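Cycloalternan-forming enzyme (Listeria monocytogenes serovar 1/2a, PDB 5F7U) belongs to glycoside hydrolase family 31, with a TIM barrel flanked by beta domains, and binds glycans at several sites. Local coordinates at residues S498-N503 with G539-G544; T269-E274 with S585-S590; Y477-G482 with P492-A497. The protein carries 1 engineered substitution. All coordinates share one frame; numbering follows the deposited sequence. Where two conformers were deposited one is given.

Contact 1 of 3, residues S498-N503 with G539-G544; sequences SQWFGN and GEMVWG. With GLC (alpha-D-glucopyranose), chain F.
W500 lines the glycan pocket of this family 31 TIM barrel, and the contact backs and flanks it where Q499 and W500, from the excursion between the third and fourth barrel strands, meet M541 and W543, which follow the fourth. Of these side chains, W500 meets the sugar. Its broad, flat indole offers one face to the chain F glucose, whose O3 sits 3.3 Å from W500 CZ3, and on the opposite face F501 brings its CD2 over the centre of the indole. M541 reaches the indole obliquely. Extended beyond CG, its chain carries CE to 3.6 Å from W500 CE3; an unbranched thioether can reach the ring in this way with its methyl. Q499 instead bends at chi2 (-64°), folding its aliphatic part across W543. Its methylene makes a CH-pi contact, with Q499 CG 4.1 Å from the centroid of the W543 six-membered ring and 29° off the normal. W543 is itself steadied by a hydrogen bond from NE1 to D16. The Q499 amide plane is inclined 37° to the W543 ring, and its oxygen OE1 lies 3.7 Å from W543 CH2.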
loop_
_atom_site.group_PDB
_atom_site.type_symbol
_atom_site.label_atom_id
_atom_site.label_comp_id
_atom_site.label_asym_id
_atom_site.label_seq_id
_atom_site.Cartn_x
_atom_site.Cartn_y
_atom_site.Cartn_z
ATOM N N SER A 498 25.253 -13.075 12.837
ATOM C CA SER A 498 24.842 -11.830 13.486
ATOM C C SER A 498 23.369 -11.439 13.276
ATOM O O SER A 498 22.874 -10.527 13.929
ATOM C CB SER A 498 25.762 -10.696 13.019
ATOM O OG SER A 498 25.509 -10.380 11.651
ATOM N N GLN A 499 22.672 -12.134 12.376
ATOM C CA GLN A 499 21.329 -11.726 11.973
ATOM C C GLN A 499 20.246 -12.410 12.788
ATOM O O GLN A 499 20.534 -13.291 13.605
ATOM C CB GLN A 499 21.109 -11.978 10.476
ATOM C CG GLN A 499 22.201 -11.409 9.584
ATOM C CD GLN A 499 22.297 -9.899 9.647
ATOM O OE1 GLN A 499 21.306 -9.199 9.832
ATOM N NE2 GLN A 499 23.505 -9.389 9.492
ATOM N N TRP A 500 19.002 -11.988 12.556
ATOM C CA TRP A 500 17.836 -12.603 13.176
ATOM C C TRP A 500 17.794 -14.063 12.737
ATOM O O TRP A 500 17.888 -14.350 11.538
ATOM C CB TRP A 500 16.576 -11.855 12.750
ATOM C CG TRP A 500 15.349 -12.205 13.562
ATOM C CD1 TRP A 500 15.292 -12.459 14.909
ATOM C CD2 TRP A 500 14.012 -12.325 13.070
ATOM N NE1 TRP A 500 13.992 -12.735 15.285
ATOM C CE2 TRP A 500 13.187 -12.653 14.178
ATOM C CE3 TRP A 500 13.422 -12.168 11.802
ATOM C CZ2 TRP A 500 11.795 -12.833 14.056
ATOM C CZ3 TRP A 500 12.042 -12.362 11.677
ATOM C CH2 TRP A 500 11.245 -12.692 12.803
ATOM N N PHE A 501 17.712 -14.974 13.705
ATOM C CA PHE A 501 17.802 -16.424 13.449
ATOM C C PHE A 501 19.139 -16.853 12.798
ATOM O O PHE A 501 19.211 -17.866 12.097
ATOM C CB PHE A 501 16.577 -16.957 12.667
ATOM C CG PHE A 501 15.337 -17.129 13.506
ATOM C CD1 PHE A 501 15.131 -18.302 14.241
ATOM C CD2 PHE A 501 14.361 -16.123 13.547
ATOM C CE1 PHE A 501 13.974 -18.470 15.010
ATOM C CE2 PHE A 501 13.204 -16.279 14.317
ATOM C CZ PHE A 501 13.012 -17.457 15.048
ATOM N N GLY A 502 20.204 -16.092 13.080
ATOM C CA GLY A 502 21.572 -16.464 12.725
ATOM C C GLY A 502 21.877 -17.920 13.035
ATOM O O GLY A 502 21.445 -18.445 14.073
ATOM N N ASN A 503 22.592 -18.560 12.113
ATOM C CA ASN A 503 22.935 -19.992 12.134
ATOM C C ASN A 503 21.767 -20.936 11.787
ATOM O O ASN A 503 21.969 -22.142 11.643
ATOM C CB ASN A 503 23.623 -20.424 13.446
ATOM C CG ASN A 503 24.296 -21.777 13.331
ATOM O OD1 ASN A 503 25.198 -21.976 12.507
ATOM N ND2 ASN A 503 23.850 -22.734 14.149
ATOM N N GLY A 539 11.962 -13.525 6.134
ATOM C CA GLY A 539 12.153 -13.785 4.709
ATOM C C GLY A 539 13.295 -12.984 4.117
ATOM O O GLY A 539 13.749 -13.303 3.007
ATOM N N GLU A 540 13.774 -11.971 4.852
ATOM C CA GLU A 540 14.877 -11.112 4.367
ATOM C C GLU A 540 16.226 -11.720 4.770
ATOM O O GLU A 540 17.087 -11.041 5.339
ATOM C CB GLU A 540 14.752 -9.682 4.934
ATOM C CG GLU A 540 13.329 -9.090 4.909
ATOM C CD GLU A 540 12.479 -9.431 6.135
ATOM O OE1 GLU A 540 11.386 -8.858 6.292
ATOM O OE2 GLU A 540 12.882 -10.258 6.980
ATOM N N MET A 541 16.396 -13.008 4.493
ATOM C CA MET A 541 17.397 -13.808 5.154
ATOM C C MET A 541 18.385 -14.482 4.197
ATOM O O MET A 541 19.224 -15.246 4.634
ATOM C CB MET A 541 16.695 -14.875 6.003
ATOM C CG MET A 541 15.954 -14.283 7.183
ATOM S SD MET A 541 14.639 -15.395 7.709
ATOM C CE MET A 541 14.240 -14.627 9.277
ATOM N N VAL A 542 18.288 -14.166 2.908
ATOM C CA VAL A 542 19.208 -14.739 1.908
ATOM C C VAL A 542 20.402 -13.811 1.696
ATOM O O VAL A 542 20.274 -12.735 1.098
ATOM C CB VAL A 542 18.500 -15.014 0.552
ATOM C CG1 VAL A 542 19.511 -15.447 -0.510
ATOM C CG2 VAL A 542 17.424 -16.073 0.711
ATOM N N TRP A 543 21.561 -14.260 2.163
ATOM C CA TRP A 543 22.828 -13.594 1.881
ATOM C C TRP A 543 23.761 -14.558 1.143
ATOM O O TRP A 543 23.498 -15.765 1.065
ATOM C CB TRP A 543 23.472 -13.145 3.193
ATOM C CG TRP A 543 22.953 -11.824 3.745
ATOM C CD1 TRP A 543 23.374 -10.566 3.388
ATOM C CD2 TRP A 543 21.959 -11.638 4.758
ATOM N NE1 TRP A 543 22.703 -9.614 4.112
ATOM C CE2 TRP A 543 21.833 -10.240 4.967
ATOM C CE3 TRP A 543 21.160 -12.516 5.510
ATOM C CZ2 TRP A 543 20.943 -9.699 5.896
ATOM C CZ3 TRP A 543 20.287 -11.990 6.430
ATOM C CH2 TRP A 543 20.179 -10.584 6.621
ATOM N N GLY A 544 24.870 -14.011 0.654
ATOM C CA GLY A 544 25.970 -14.812 0.098
ATOM C C GLY A 544 25.762 -14.978 -1.393
ATOM O O GLY A 544 24.697 -15.396 -1.835
HETATM C C1 GLC F . 14.059 -8.195 15.892
HETATM C C2 GLC F . 13.716 -8.926 14.588
HETATM C C3 GLC F . 12.290 -8.605 14.119
HETATM C C4 GLC F . 11.263 -8.973 15.198
HETATM C C5 GLC F . 11.672 -8.232 16.493
HETATM C C6 GLC F . 10.802 -8.573 17.693
HETATM O O1 GLC F . 14.219 -6.791 15.646
HETATM O O2 GLC F . 14.648 -8.541 13.578
HETATM O O3 GLC F . 12.033 -9.285 12.891
HETATM O O4 GLC F . 9.925 -8.558 14.833
HETATM O O5 GLC F . 13.049 -8.415 16.895
HETATM O O6 GLC F . 9.986 -7.419 17.869
#

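Contact 2 of 3, residues T269-E274 with S585-S590; sequences TYVYNE and SRSGTS. With GLC (alpha-D-glucopyranose), chain F; GLC (alpha-D-glucopyranose), chain B.
R586 and N273 bring a loop of the N-terminal galactose mutarotase-like region against the loop that follows the fifth strand of the TIM barrel. The touching backbones run roughly antiparallel. The polar part lies at the sugar end. R586 places CG between its backbone N and carbonyl carbon (chi1 66°) and then extends through to NE, which carries the guanidinium out to the glycan. There N273 lies across one face of the guanidinium, with N273 CG 3.2 Å from R586 NH2 and the amide plane turned 42° from the guanidinium. The side chain is short enough for its amide to lie beside both the guanidinium and the chain F glucose.

Hydrogen bonds to the glycan use the edge of the guanidinium. R586 NH1 gives the chain F glucose O3 a fairly straight bond of 2.8 Å (157°), and two weak ones run from R586 NH1 to the chain B glucose O2 (3.0 Å) and from R586 NH2 to the chain F O3 (3.3 Å). E540 forms a salt bridge with NE.

Apolar and backbone contact fills the other end. V271, a compact branched residue, points CG1 at the carbonyl of G588, where V271 CG1 lies 3.5 Å from G588 O. The V271 CB is 4.1 Å from S587 OG, a small hydroxyl whose hydrogen bond goes to Y285 O. G588 is nearly fully extended, a shape glycine adopts readily.

The chemistry implies a division of labour within one arginine: NE is anchored by a carboxylate, while NH1 holds the chain F O3 and, weakly, the chain B O2. The positive charge would be expected to polarise the hydroxyl O3, which NH2 addresses only weakly.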
loop_
_atom_site.group_PDB
_atom_site.type_symbol
_atom_site.label_atom_id
_atom_site.label_comp_id
_atom_site.label_asym_id
_atom_site.label_seq_id
_atom_site.Cartn_x
_atom_site.Cartn_y
_atom_site.Cartn_z
ATOM N N THR A 269 16.372 -1.428 -4.898
ATOM C CA THR A 269 15.435 -2.531 -4.921
ATOM C C THR A 269 16.107 -3.696 -4.191
ATOM O O THR A 269 16.811 -4.511 -4.781
ATOM C CB THR A 269 15.038 -2.930 -6.354
ATOM O OG1 THR A 269 14.717 -1.746 -7.099
ATOM C CG2 THR A 269 13.796 -3.852 -6.315
ATOM N N TYR A 270 15.909 -3.730 -2.885
ATOM C CA TYR A 270 16.667 -4.639 -2.033
ATOM C C TYR A 270 15.863 -4.848 -0.765
ATOM O O TYR A 270 15.695 -3.911 0.037
ATOM C CB TYR A 270 18.009 -3.981 -1.675
ATOM C CG TYR A 270 18.992 -4.877 -0.958
ATOM C CD1 TYR A 270 19.741 -5.846 -1.666
ATOM C CD2 TYR A 270 19.239 -4.713 0.415
ATOM C CE1 TYR A 270 20.677 -6.645 -1.017
ATOM C CE2 TYR A 270 20.171 -5.503 1.068
ATOM C CZ TYR A 270 20.881 -6.463 0.358
ATOM O OH TYR A 270 21.811 -7.227 1.031
ATOM N N VAL A 271 15.390 -6.067 -0.558
ATOM C CA VAL A 271 14.633 -6.357 0.664
ATOM C C VAL A 271 15.580 -6.383 1.866
ATOM O O VAL A 271 16.708 -6.891 1.779
ATOM C CB VAL A 271 13.817 -7.674 0.578
ATOM C CG1 VAL A 271 12.801 -7.614 -0.577
ATOM C CG2 VAL A 271 14.709 -8.916 0.488
ATOM N N TYR A 272 15.120 -5.826 2.983
ATOM C CA TYR A 272 15.962 -5.768 4.165
ATOM C C TYR A 272 15.109 -5.680 5.412
ATOM O O TYR A 272 14.053 -5.047 5.395
ATOM C CB TYR A 272 16.942 -4.586 4.071
ATOM C CG TYR A 272 18.097 -4.683 5.028
ATOM C CD1 TYR A 272 19.260 -5.403 4.700
ATOM C CD2 TYR A 272 18.032 -4.045 6.252
ATOM C CE1 TYR A 272 20.327 -5.477 5.604
ATOM C CE2 TYR A 272 19.066 -4.122 7.159
ATOM C CZ TYR A 272 20.202 -4.827 6.836
ATOM O OH TYR A 272 21.187 -4.842 7.805
ATOM N N ASN A 273 15.554 -6.359 6.468
ATOM C CA ASN A 273 14.890 -6.263 7.769
ATOM C C ASN A 273 15.537 -5.140 8.607
ATOM O O ASN A 273 16.545 -5.373 9.300
ATOM C CB ASN A 273 14.918 -7.631 8.500
ATOM C CG ASN A 273 14.406 -7.530 9.942
ATOM O OD1 ASN A 273 13.731 -6.576 10.284
ATOM N ND2 ASN A 273 14.752 -8.502 10.787
ATOM N N GLU A 274 14.964 -3.927 8.519
ATOM C CA GLU A 274 15.468 -2.750 9.261
ATOM C C GLU A 274 14.487 -2.388 10.358
ATOM O O GLU A 274 13.368 -1.981 10.077
ATOM C CB GLU A 274 15.681 -1.529 8.333
ATOM C CG GLU A 274 16.313 -0.311 9.040
ATOM C CD GLU A 274 17.743 -0.580 9.525
ATOM O OE1 GLU A 274 18.407 -1.487 8.988
ATOM O OE2 GLU A 274 18.202 0.102 10.468
ATOM N N SER A 585 1.904 -10.879 6.262
ATOM C CA SER A 585 3.371 -10.954 6.033
ATOM C C SER A 585 3.976 -9.569 5.914
ATOM O O SER A 585 3.236 -8.586 5.827
ATOM C CB SER A 585 3.660 -11.714 4.743
ATOM O OG SER A 585 2.993 -12.967 4.745
ATOM N N ARG A 586 5.309 -9.469 5.936
ATOM C CA ARG A 586 5.932 -8.139 5.798
ATOM C C ARG A 586 6.847 -7.959 4.605
ATOM O O ARG A 586 7.041 -6.824 4.159
ATOM C CB ARG A 586 6.653 -7.709 7.072
ATOM C CG ARG A 586 7.850 -8.549 7.408
ATOM C CD ARG A 586 8.594 -7.991 8.610
ATOM N NE ARG A 586 9.891 -8.647 8.629
ATOM C CZ ARG A 586 10.672 -8.779 9.698
ATOM N NH1 ARG A 586 10.295 -8.291 10.894
ATOM N NH2 ARG A 586 11.842 -9.389 9.553
ATOM N N SER A 587 7.389 -9.063 4.074
ATOM C CA SER A 587 8.462 -8.970 3.086
ATOM C C SER A 587 8.061 -9.507 1.738
ATOM O O SER A 587 7.301 -10.470 1.660
ATOM C CB SER A 587 9.692 -9.749 3.553
ATOM O OG SER A 587 10.782 -9.486 2.666
ATOM N N GLY A 588 8.602 -8.915 0.673
ATOM C CA GLY A 588 8.383 -9.489 -0.655
ATOM C C GLY A 588 8.859 -8.599 -1.783
ATOM O O GLY A 588 9.453 -7.547 -1.556
ATOM N N THR A 589 8.617 -9.060 -3.008
ATOM C CA THR A 589 8.957 -8.261 -4.186
ATOM C C THR A 589 7.773 -8.290 -5.162
ATOM O O THR A 589 6.648 -8.570 -4.745
ATOM C CB THR A 589 10.326 -8.687 -4.785
ATOM O OG1 THR A 589 10.724 -7.725 -5.773
ATOM C CG2 THR A 589 10.249 -10.085 -5.366
ATOM N N SER A 590 7.997 -7.962 -6.437
ATOM C CA SER A 590 6.914 -8.044 -7.431
ATOM C C SER A 590 6.220 -9.408 -7.372
ATOM O O SER A 590 6.880 -10.454 -7.294
ATOM C CB SER A 590 7.463 -7.836 -8.840
ATOM O OG SER A 590 8.357 -8.870 -9.170
HETATM C C1 GLC F . 14.059 -8.195 15.892
HETATM C C2 GLC F . 13.716 -8.926 14.588
HETATM C C3 GLC F . 12.290 -8.605 14.119
HETATM C C4 GLC F . 11.263 -8.973 15.198
HETATM C C5 GLC F . 11.672 -8.232 16.493
HETATM C C6 GLC F . 10.802 -8.573 17.693
HETATM O O1 GLC F . 14.219 -6.791 15.646
HETATM O O2 GLC F . 14.648 -8.541 13.578
HETATM O O3 GLC F . 12.033 -9.285 12.891
HETATM O O4 GLC F . 9.925 -8.558 14.833
HETATM O O5 GLC F . 13.049 -8.415 16.895
HETATM O O6 GLC F . 9.986 -7.419 17.869
HETATM C C1 GLC B . 9.069 -9.574 14.255
HETATM C C2 GLC B . 7.742 -8.937 13.784
HETATM C C3 GLC B . 6.840 -8.489 14.952
HETATM C C4 GLC B . 6.636 -9.645 15.944
HETATM C C5 GLC B . 7.959 -10.361 16.256
HETATM C C6 GLC B . 7.789 -11.610 17.105
HETATM O O2 GLC B . 7.995 -7.920 12.810
HETATM O O3 GLC B . 5.552 -8.052 14.482
HETATM O O4 GLC B . 6.061 -9.149 17.167
HETATM O O5 GLC B . 8.725 -10.703 15.083
HETATM O O6 GLC B . 9.120 -12.037 17.455
#

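Contact 3 of 3, residues Y477-G482 with P492-A497; sequences YMISQG and PYRVPA
I479 packs against P492 beside the C-terminal end of helix 469-481, which closes in a Schellman motif at G482 on the outer side of the TIM barrel domain. The snug part is wholly aliphatic. With I479 CG1 anti to the carbonyl carbon (chi1 -63°), both branches of the side chain meet the pyrrolidine ring: I479 CG1 is 3.8 Å from P492 CG, and I479 CG2 is 4.0 Å from P492 CD. The rigid proline ring offers a fixed surface, and the beta-branch of isoleucine places two carbons against it. At the margin the grip slackens. I479 CD1, also against P492 CG, comes no nearer to the R494 guanidinium than 4.3 Å from R494 NH2, while that group is occupied by salt bridges to D463 and E475 and a hydrogen bond to N503 O.

The exposed residues S480 to G482 lie on the open side of the helix end, which is held by its own bonds. Y477 O accepts both the backbone Q481 N and the hydroxyl of S480, whose OG lies 3.0 Å away. The aliphatic part of Q481 covers one face of the Y477 ring. G482, at the exposed turn, takes the positive phi (70°) that glycine tolerates easily, and its N bonds back to I479 O at 3.1 Å.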
loop_
_atom_site.group_PDB
_atom_site.type_symbol
_atom_site.label_atom_id
_atom_site.label_comp_id
_atom_site.label_asym_id
_atom_site.label_seq_id
_atom_site.Cartn_x
_atom_site.Cartn_y
_atom_site.Cartn_z
ATOM N N TYR A 477 17.295 -34.517 8.886
ATOM C CA TYR A 477 16.477 -34.865 7.722
ATOM C C TYR A 477 16.546 -33.806 6.620
ATOM O O TYR A 477 16.766 -34.130 5.445
ATOM C CB TYR A 477 15.016 -35.111 8.136
ATOM C CG TYR A 477 14.114 -35.544 6.990
ATOM C CD1 TYR A 477 14.261 -36.810 6.394
ATOM C CD2 TYR A 477 13.123 -34.689 6.492
ATOM C CE1 TYR A 477 13.437 -37.210 5.349
ATOM C CE2 TYR A 477 12.298 -35.081 5.442
ATOM C CZ TYR A 477 12.464 -36.339 4.873
ATOM O OH TYR A 477 11.655 -36.747 3.837
ATOM N N MET A 478 16.348 -32.547 7.018
ATOM C CA MET A 478 16.366 -31.415 6.106
ATOM C C MET A 478 17.666 -31.357 5.300
ATOM O O MET A 478 17.635 -31.206 4.081
ATOM C CB MET A 478 16.155 -30.128 6.905
ATOM C CG MET A 478 15.953 -28.883 6.075
ATOM S SD MET A 478 15.730 -27.527 7.240
ATOM C CE MET A 478 15.505 -26.178 6.094
ATOM N N ILE A 479 18.795 -31.499 5.989
ATOM C CA ILE A 479 20.110 -31.504 5.348
ATOM C C ILE A 479 20.279 -32.700 4.401
ATOM O O ILE A 479 20.640 -32.503 3.234
ATOM C CB ILE A 479 21.246 -31.423 6.393
ATOM C CG1 ILE A 479 21.152 -30.085 7.150
ATOM C CG2 ILE A 479 22.616 -31.561 5.726
ATOM C CD1 ILE A 479 21.989 -30.031 8.414
ATOM N N SER A 480 19.982 -33.915 4.881
ATOM C CA SER A 480 20.150 -35.135 4.067
ATOM C C SER A 480 19.296 -35.136 2.785
ATOM O O SER A 480 19.704 -35.705 1.770
ATOM C CB SER A 480 19.894 -36.401 4.898
ATOM O OG SER A 480 18.498 -36.614 5.086
ATOM N N GLN A 481 18.128 -34.483 2.836
ATOM C CA GLN A 481 17.223 -34.406 1.687
ATOM C C GLN A 481 17.565 -33.303 0.694
ATOM O O GLN A 481 17.002 -33.259 -0.400
ATOM C CB GLN A 481 15.770 -34.242 2.153
ATOM C CG GLN A 481 15.205 -35.459 2.860
ATOM C CD GLN A 481 15.453 -36.746 2.090
ATOM O OE1 GLN A 481 14.840 -36.974 1.054
ATOM N NE2 GLN A 481 16.367 -37.587 2.594
ATOM N N GLY A 482 18.464 -32.406 1.085
ATOM C CA GLY A 482 18.789 -31.226 0.292
ATOM C C GLY A 482 17.629 -30.246 0.279
ATOM O O GLY A 482 17.391 -29.592 -0.733
ATOM N N PRO A 492 24.666 -27.112 3.911
ATOM C CA PRO A 492 23.444 -26.313 3.991
ATOM C C PRO A 492 23.726 -24.832 4.255
ATOM O O PRO A 492 24.650 -24.488 5.020
ATOM C CB PRO A 492 22.697 -26.933 5.175
ATOM C CG PRO A 492 23.753 -27.620 5.968
ATOM C CD PRO A 492 24.676 -28.169 4.939
ATOM N N TYR A 493 22.966 -23.974 3.584
ATOM C CA TYR A 493 23.064 -22.536 3.801
ATOM C C TYR A 493 22.481 -22.192 5.159
ATOM O O TYR A 493 21.346 -22.586 5.472
ATOM C CB TYR A 493 22.339 -21.742 2.710
ATOM C CG TYR A 493 22.140 -20.298 3.097
ATOM C CD1 TYR A 493 23.213 -19.396 3.053
ATOM C CD2 TYR A 493 20.901 -19.836 3.543
ATOM C CE1 TYR A 493 23.051 -18.071 3.441
ATOM C CE2 TYR A 493 20.729 -18.506 3.932
ATOM C CZ TYR A 493 21.804 -17.638 3.874
ATOM O OH TYR A 493 21.644 -16.324 4.245
ATOM N N ARG A 494 23.250 -21.455 5.955
ATOM C CA ARG A 494 22.746 -20.900 7.220
ATOM C C ARG A 494 22.736 -19.378 7.196
ATOM O O ARG A 494 23.615 -18.769 6.603
ATOM C CB ARG A 494 23.580 -21.386 8.405
ATOM C CG ARG A 494 23.585 -22.902 8.564
ATOM C CD ARG A 494 24.632 -23.368 9.561
ATOM N NE ARG A 494 24.578 -24.820 9.695
ATOM C CZ ARG A 494 23.833 -25.472 10.588
ATOM N NH1 ARG A 494 23.085 -24.811 11.458
ATOM N NH2 ARG A 494 23.838 -26.802 10.605
ATOM N N VAL A 495 21.731 -18.785 7.844
ATOM C CA VAL A 495 21.635 -17.330 8.031
ATOM C C VAL A 495 22.913 -16.828 8.741
ATOM O O VAL A 495 23.345 -17.438 9.732
ATOM C CB VAL A 495 20.378 -16.978 8.864
ATOM C CG1 VAL A 495 20.316 -15.496 9.187
ATOM C CG2 VAL A 495 19.113 -17.389 8.118
ATOM N N PRO A 496 23.528 -15.726 8.246
ATOM C CA PRO A 496 24.762 -15.212 8.877
ATOM C C PRO A 496 24.593 -15.013 10.386
ATOM O O PRO A 496 23.525 -14.578 10.832
ATOM C CB PRO A 496 24.962 -13.857 8.184
ATOM C CG PRO A 496 24.366 -14.067 6.828
ATOM C CD PRO A 496 23.134 -14.896 7.089
ATOM N N ALA A 497 25.643 -15.350 11.141
ATOM C CA ALA A 497 25.576 -15.498 12.604
ATOM C C ALA A 497 25.018 -14.278 13.367
ATOM O O ALA A 497 24.333 -14.440 14.379
ATOM C CB ALA A 497 26.934 -15.933 13.151
#

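Contacts 1 and 2 share the chain F glucose, and their centres are 13 Å apart; contact 3 lies farther out. The salt bridge from E540 OE1 to R586 NE (2.8 Å) ties the first two, and W500 CZ3 packs 3.7 Å from R586 NH2. Contact 3 holds no pocket residue, yet its centre is 12 Å from that of contact 1. Probable hydrogen bonds join M541 O to Y493 OH (2.7 Å) and N503 N to V495 O (2.7 Å), while W543 CE3 packs 3.5 Å from P496 CD. Contacts 2 and 3 do not touch, with nearest atoms about 9 Å apart, so contact 1 links the two. Along the chain, contacts 1 and 3 both lie inside the long loop closed by contact 2.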